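Local coordinates for ABC transporter substrate-binding protein (Staphylococcus aureus subsp. aureus NCTC 8325, PDB 3UN6) that probably acts as the ligand-binding component of an ABC-type import system and binds zinc, although the substrate it delivers is not established, at residues A[251-254]-A[255-258]; A[265-269]-A[270-274]. All coordinates share one frame; numbering follows the deposited sequence.

Contact 1 (A[251-254]-A[255-258]); sequences MNDR and KQSV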
loop_
_atom_site.group_PDB
_atom_site.type_symbol
_atom_site.label_atom_id
_atom_site.label_comp_id
_atom_site.label_asym_id
_atom_site.label_seq_id
_atom_site.Cartn_x
_atom_site.Cartn_y
_atom_site.Cartn_z
HETATM N N MSE A 251 2.201 5.801 -15.576
HETATM C CA MSE A 251 1.296 6.220 -14.501
HETATM C C MSE A 251 1.578 7.589 -13.909
HETATM O O MSE A 251 0.813 8.061 -13.061
HETATM C CB MSE A 251 1.277 5.172 -13.408
HETATM C CG MSE A 251 0.600 3.866 -13.818
HETATM SE SE MSE A 251 -1.379 3.971 -13.912
HETATM C CE MSE A 251 -1.802 3.964 -12.020
ATOM N N ASN A 252 2.673 8.214 -14.323
ATOM C CA ASN A 252 2.965 9.586 -13.913
ATOM C C ASN A 252 1.943 10.523 -14.527
ATOM O O ASN A 252 1.535 11.512 -13.913
ATOM C CB ASN A 252 4.361 10.021 -14.365
ATOM C CG ASN A 252 5.453 9.507 -13.457
ATOM O OD1 ASN A 252 5.250 9.341 -12.250
ATOM N ND2 ASN A 252 6.644 9.307 -14.021
ATOM N N ASP A 253 1.563 10.235 -15.766
ATOM C CA ASP A 253 0.547 11.008 -16.420
ATOM C C ASP A 253 -0.754 10.791 -15.639
ATOM O O ASP A 253 -1.278 9.679 -15.612
ATOM C CB ASP A 253 0.379 10.551 -17.859
ATOM C CG ASP A 253 -0.816 11.200 -18.531
ATOM O OD1 ASP A 253 -1.503 11.984 -17.851
ATOM O OD2 ASP A 253 -1.083 10.919 -19.715
ATOM N N ARG A 254 -1.262 11.846 -14.999
ATOM C CA ARG A 254 -2.505 11.746 -14.202
ATOM C C ARG A 254 -3.779 11.327 -14.909
ATOM O O ARG A 254 -4.635 10.695 -14.280
ATOM C CB ARG A 254 -2.823 13.033 -13.435
ATOM C CG ARG A 254 -2.587 12.916 -11.947
ATOM C CD ARG A 254 -1.155 13.056 -11.534
ATOM N NE ARG A 254 -1.045 12.785 -10.100
ATOM C CZ ARG A 254 -0.055 13.204 -9.323
ATOM N NH1 ARG A 254 -0.055 12.893 -8.036
ATOM N NH2 ARG A 254 0.920 13.949 -9.817
ATOM N N LYS A 255 -3.949 11.705 -16.170
ATOM C CA LYS A 255 -5.159 11.296 -16.884
ATOM C C LYS A 255 -5.209 9.776 -16.901
ATOM O O LYS A 255 -6.246 9.197 -16.620
ATOM C CB LYS A 255 -5.227 11.816 -18.327
ATOM C CG LYS A 255 -6.440 11.235 -19.092
ATOM C CD LYS A 255 -6.417 11.516 -20.582
ATOM C CE LYS A 255 -7.479 10.685 -21.319
ATOM N NZ LYS A 255 -7.471 10.931 -22.789
ATOM N N GLN A 256 -4.079 9.163 -17.258
ATOM C CA GLN A 256 -3.943 7.708 -17.315
ATOM C C GLN A 256 -4.203 6.998 -15.994
ATOM O O GLN A 256 -4.920 6.004 -15.977
ATOM C CB GLN A 256 -2.558 7.302 -17.846
ATOM C CG GLN A 256 -2.533 6.895 -19.339
ATOM C CD GLN A 256 -3.137 5.481 -19.582
ATOM O OE1 GLN A 256 -3.818 4.917 -18.713
ATOM N NE2 GLN A 256 -2.876 4.917 -20.760
ATOM N N SER A 257 -3.624 7.475 -14.897
ATOM C CA SER A 257 -3.819 6.784 -13.623
ATOM C C SER A 257 -5.301 6.787 -13.243
ATOM O O SER A 257 -5.806 5.779 -12.733
ATOM C CB SER A 257 -2.951 7.364 -12.501
ATOM O OG SER A 257 -3.158 8.757 -12.351
ATOM N N VAL A 258 -5.985 7.903 -13.508
ATOM C CA VAL A 258 -7.426 8.005 -13.240
ATOM C C VAL A 258 -8.177 7.014 -14.115
ATOM O O VAL A 258 -8.971 6.235 -13.620
ATOM C CB VAL A 258 -8.007 9.451 -13.485
ATOM C CG1 VAL A 258 -9.546 9.442 -13.396
ATOM C CG2 VAL A 258 -7.399 10.473 -12.475
#
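D253, the N-cap of helix 254-264, takes the amide hydrogen of K255 N on its carboxylate oxygen OD1 at 3.0 Å. The bond is bent, 138° at the hydrogen, and the amide meets OD1 from above the carboxylate plane. The carboxylate gets there because CG lies anti to the backbone N (chi1 172°), which sends the short side chain alongside the first turn. An aspartate suits the place: its short side chain can reach forward to the amide two residues on. The lysine chain runs the same way as the aspartate but extends outward, as expected of an exposed residue. Residues 251-253 form the short link from helix 234-250, and the N-cap marks where the second helix begins.

The backbone bonds follow. S257 N donates to D253 O at 3.3 Å, so D253 takes part through both carboxylate and carbonyl, and V258 N donates to R254 O at 3.2 Å. S257 OG lies 3.1 Å from the same R254 O. A small hydroxyl can turn back over its own helix in this way, although its proton may go to another acceptor, so this bond is not settled.

Apolar contact comes from M251, present as selenomethionine. Its chain bends at chi2 and chi3, which swings the terminal methyl CE to 3.6 Å from S257 CB, while SE lies 3.7 Å from S257 CA. The long, flexible chain also rests on A48, N49 and M52 of helix 48-58, and the small S257 lets it lie close to the helix. Elsewhere, R254 NE is hydrogen-bonded to A276 O of helix 269-277.

The chemistry thus divides: a buried apolar chain packs against the turn, while an exposed acidic cap probably interacts favourably with the positive end of the helix dipole.

Contact 2 (A[265-269]-A[270-274]); sequences FKQSR and DVLTQ. With PO4 (phosphate ion), chain D.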
loop_
_atom_site.group_PDB
_atom_site.type_symbol
_atom_site.label_atom_id
_atom_site.label_comp_id
_atom_site.label_asym_id
_atom_site.label_seq_id
_atom_site.Cartn_x
_atom_site.Cartn_y
_atom_site.Cartn_z
ATOM N N PHE A 265 -11.745 -0.133 -10.438
ATOM C CA PHE A 265 -12.282 0.012 -9.091
ATOM C C PHE A 265 -13.749 0.432 -8.992
ATOM O O PHE A 265 -14.254 1.219 -9.807
ATOM C CB PHE A 265 -11.419 0.979 -8.270
ATOM C CG PHE A 265 -9.969 0.615 -8.202
ATOM C CD1 PHE A 265 -9.526 -0.685 -8.440
ATOM C CD2 PHE A 265 -9.053 1.545 -7.767
ATOM C CE1 PHE A 265 -8.190 -1.004 -8.341
ATOM C CE2 PHE A 265 -7.709 1.223 -7.652
ATOM C CZ PHE A 265 -7.279 -0.051 -7.934
ATOM N N LYS A 266 -14.420 -0.094 -7.964
ATOM C CA LYS A 266 -15.795 0.265 -7.660
ATOM C C LYS A 266 -15.828 1.615 -6.936
ATOM O O LYS A 266 -16.183 1.694 -5.750
ATOM C CB LYS A 266 -16.498 -0.811 -6.801
ATOM C CG LYS A 266 -16.850 -2.074 -7.563
ATOM C CD LYS A 266 -17.616 -3.089 -6.719
ATOM C CE LYS A 266 -16.738 -3.667 -5.605
ATOM N NZ LYS A 266 -17.400 -4.743 -4.801
ATOM N N GLN A 267 -15.459 2.666 -7.663
ATOM C CA GLN A 267 -15.471 4.026 -7.159
ATOM C C GLN A 267 -15.815 4.941 -8.318
ATOM O O GLN A 267 -15.581 4.603 -9.481
ATOM C CB GLN A 267 -14.076 4.436 -6.621
ATOM C CG GLN A 267 -13.478 3.484 -5.562
ATOM C CD GLN A 267 -14.276 3.451 -4.272
ATOM O OE1 GLN A 267 -15.127 4.309 -4.041
ATOM N NE2 GLN A 267 -13.990 2.462 -3.415
ATOM N N SER A 268 -16.349 6.103 -7.999
ATOM C CA SER A 268 -16.663 7.087 -9.026
ATOM C C SER A 268 -15.391 7.828 -9.465
ATOM O O SER A 268 -14.343 7.777 -8.798
ATOM C CB SER A 268 -17.677 8.089 -8.502
ATOM O OG SER A 268 -17.242 8.623 -7.278
ATOM N N ARG A 269 -15.504 8.572 -10.573
ATOM C CA ARG A 269 -14.384 9.305 -11.124
ATOM C C ARG A 269 -13.943 10.441 -10.180
ATOM O O ARG A 269 -12.750 10.730 -10.053
ATOM C CB ARG A 269 -14.750 9.846 -12.512
ATOM C CG ARG A 269 -13.572 10.427 -13.242
ATOM C CD ARG A 269 -13.914 10.964 -14.636
ATOM N NE ARG A 269 -12.660 11.391 -15.252
ATOM C CZ ARG A 269 -11.812 10.588 -15.883
ATOM N NH1 ARG A 269 -12.084 9.290 -16.051
ATOM N NH2 ARG A 269 -10.680 11.082 -16.356
ATOM N N ASP A 270 -14.891 11.081 -9.506
ATOM C CA ASP A 270 -14.495 12.159 -8.596
ATOM C C ASP A 270 -13.668 11.636 -7.426
ATOM O O ASP A 270 -12.694 12.261 -7.064
ATOM C CB ASP A 270 -15.682 12.978 -8.112
ATOM C CG ASP A 270 -16.713 12.152 -7.385
ATOM O OD1 ASP A 270 -17.867 12.628 -7.275
ATOM O OD2 ASP A 270 -16.387 11.033 -6.930
ATOM N N VAL A 271 -14.075 10.514 -6.832
ATOM C CA VAL A 271 -13.307 9.889 -5.754
ATOM C C VAL A 271 -11.921 9.448 -6.235
ATOM O O VAL A 271 -10.955 9.595 -5.504
ATOM C CB VAL A 271 -14.062 8.685 -5.137
ATOM C CG1 VAL A 271 -13.115 7.740 -4.334
ATOM C CG2 VAL A 271 -15.216 9.198 -4.280
ATOM N N LEU A 272 -11.823 8.944 -7.469
ATOM C CA LEU A 272 -10.551 8.426 -7.981
ATOM C C LEU A 272 -9.611 9.537 -8.501
ATOM O O LEU A 272 -8.386 9.361 -8.489
ATOM C CB LEU A 272 -10.789 7.326 -9.026
ATOM C CG LEU A 272 -11.426 6.054 -8.436
ATOM C CD1 LEU A 272 -11.930 5.170 -9.554
ATOM C CD2 LEU A 272 -10.437 5.291 -7.512
ATOM N N THR A 273 -10.185 10.666 -8.926
ATOM C CA THR A 273 -9.383 11.829 -9.328
ATOM C C THR A 273 -8.691 12.374 -8.079
ATOM O O THR A 273 -7.489 12.628 -8.084
ATOM C CB THR A 273 -10.244 12.896 -9.989
ATOM O OG1 THR A 273 -10.820 12.329 -11.169
ATOM C CG2 THR A 273 -9.395 14.107 -10.386
ATOM N N GLN A 274 -9.444 12.533 -6.993
ATOM C CA GLN A 274 -8.849 12.967 -5.731
ATOM C C GLN A 274 -7.755 11.970 -5.275
ATOM O O GLN A 274 -6.660 12.369 -4.856
ATOM C CB GLN A 274 -9.938 13.104 -4.659
ATOM C CG GLN A 274 -9.415 13.453 -3.260
ATOM C CD GLN A 274 -10.556 13.767 -2.315
ATOM O OE1 GLN A 274 -11.595 14.245 -2.743
ATOM N NE2 GLN A 274 -10.367 13.509 -1.042
HETATM P P PO4 D . -17.242 -7.861 -7.059
HETATM O O1 PO4 D . -18.156 -6.658 -7.042
HETATM O O2 PO4 D . -16.299 -7.753 -8.229
HETATM O O3 PO4 D . -16.432 -7.903 -5.789
HETATM O O4 PO4 D . -18.087 -9.103 -7.209
#
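S268 O accepts L272 N at 3.1 Å and R269 O accepts T273 N at 2.8 Å, so the chain enters helix 269-277 with S268 at the N-cap. T273 OG1 also donates to R269 O, at 2.7 Å. The two donors approach from opposite faces of the carbonyl plane; threonine suits this place because its hydroxyl can fold back over the preceding turn. S268 OG gives its proton to D270 OD2 at 2.6 Å, reaching it from above the carboxylate plane. D270 CG sits between its own N and carbonyl carbon (chi1 59°), turning the carboxylate toward the serine; K201 of helix 195-201 forms a salt bridge to it.

Residues 265-268 form the link between helices 254-264 and 269-277, with K266 at the centre of an inverse gamma turn. The exposed lysine reaches outward, and K266 NZ hydrogen-bonds at 3.0 Å to O1 of a phosphate probably taken from the crystallisation liquor; K71 NZ is hydrogen-bonded to the same ion. From the helix, the branched L272 side chain packs back against the linking loop: L272 CG lies 3.6 Å from Q267 CB, and L272 CD2 meets the ring edge of F265, near the ring plane, 4.0 Å from F265 CD2.

How the contacts relate
Contact 1 precedes contact 2 along the chain, and both sit on one flank of the molecule, their centres 13 Å apart. Each forms the start of a helix, 254-264 for contact 1 and 269-277 for contact 2, and these helices follow one another. V258 joins them directly, with its CG1 3.6 Å from R269 CZ and also packed beside T273. Both lie near the metal site but outside its coordination shell: the side chains of M251 and F265 are about 13 and 11 Å from a bound zinc ion. They are two neighbouring helix starts packed together in this PBP-clan protein, and neither supplies a zinc ligand; those are H46, C220 and C221.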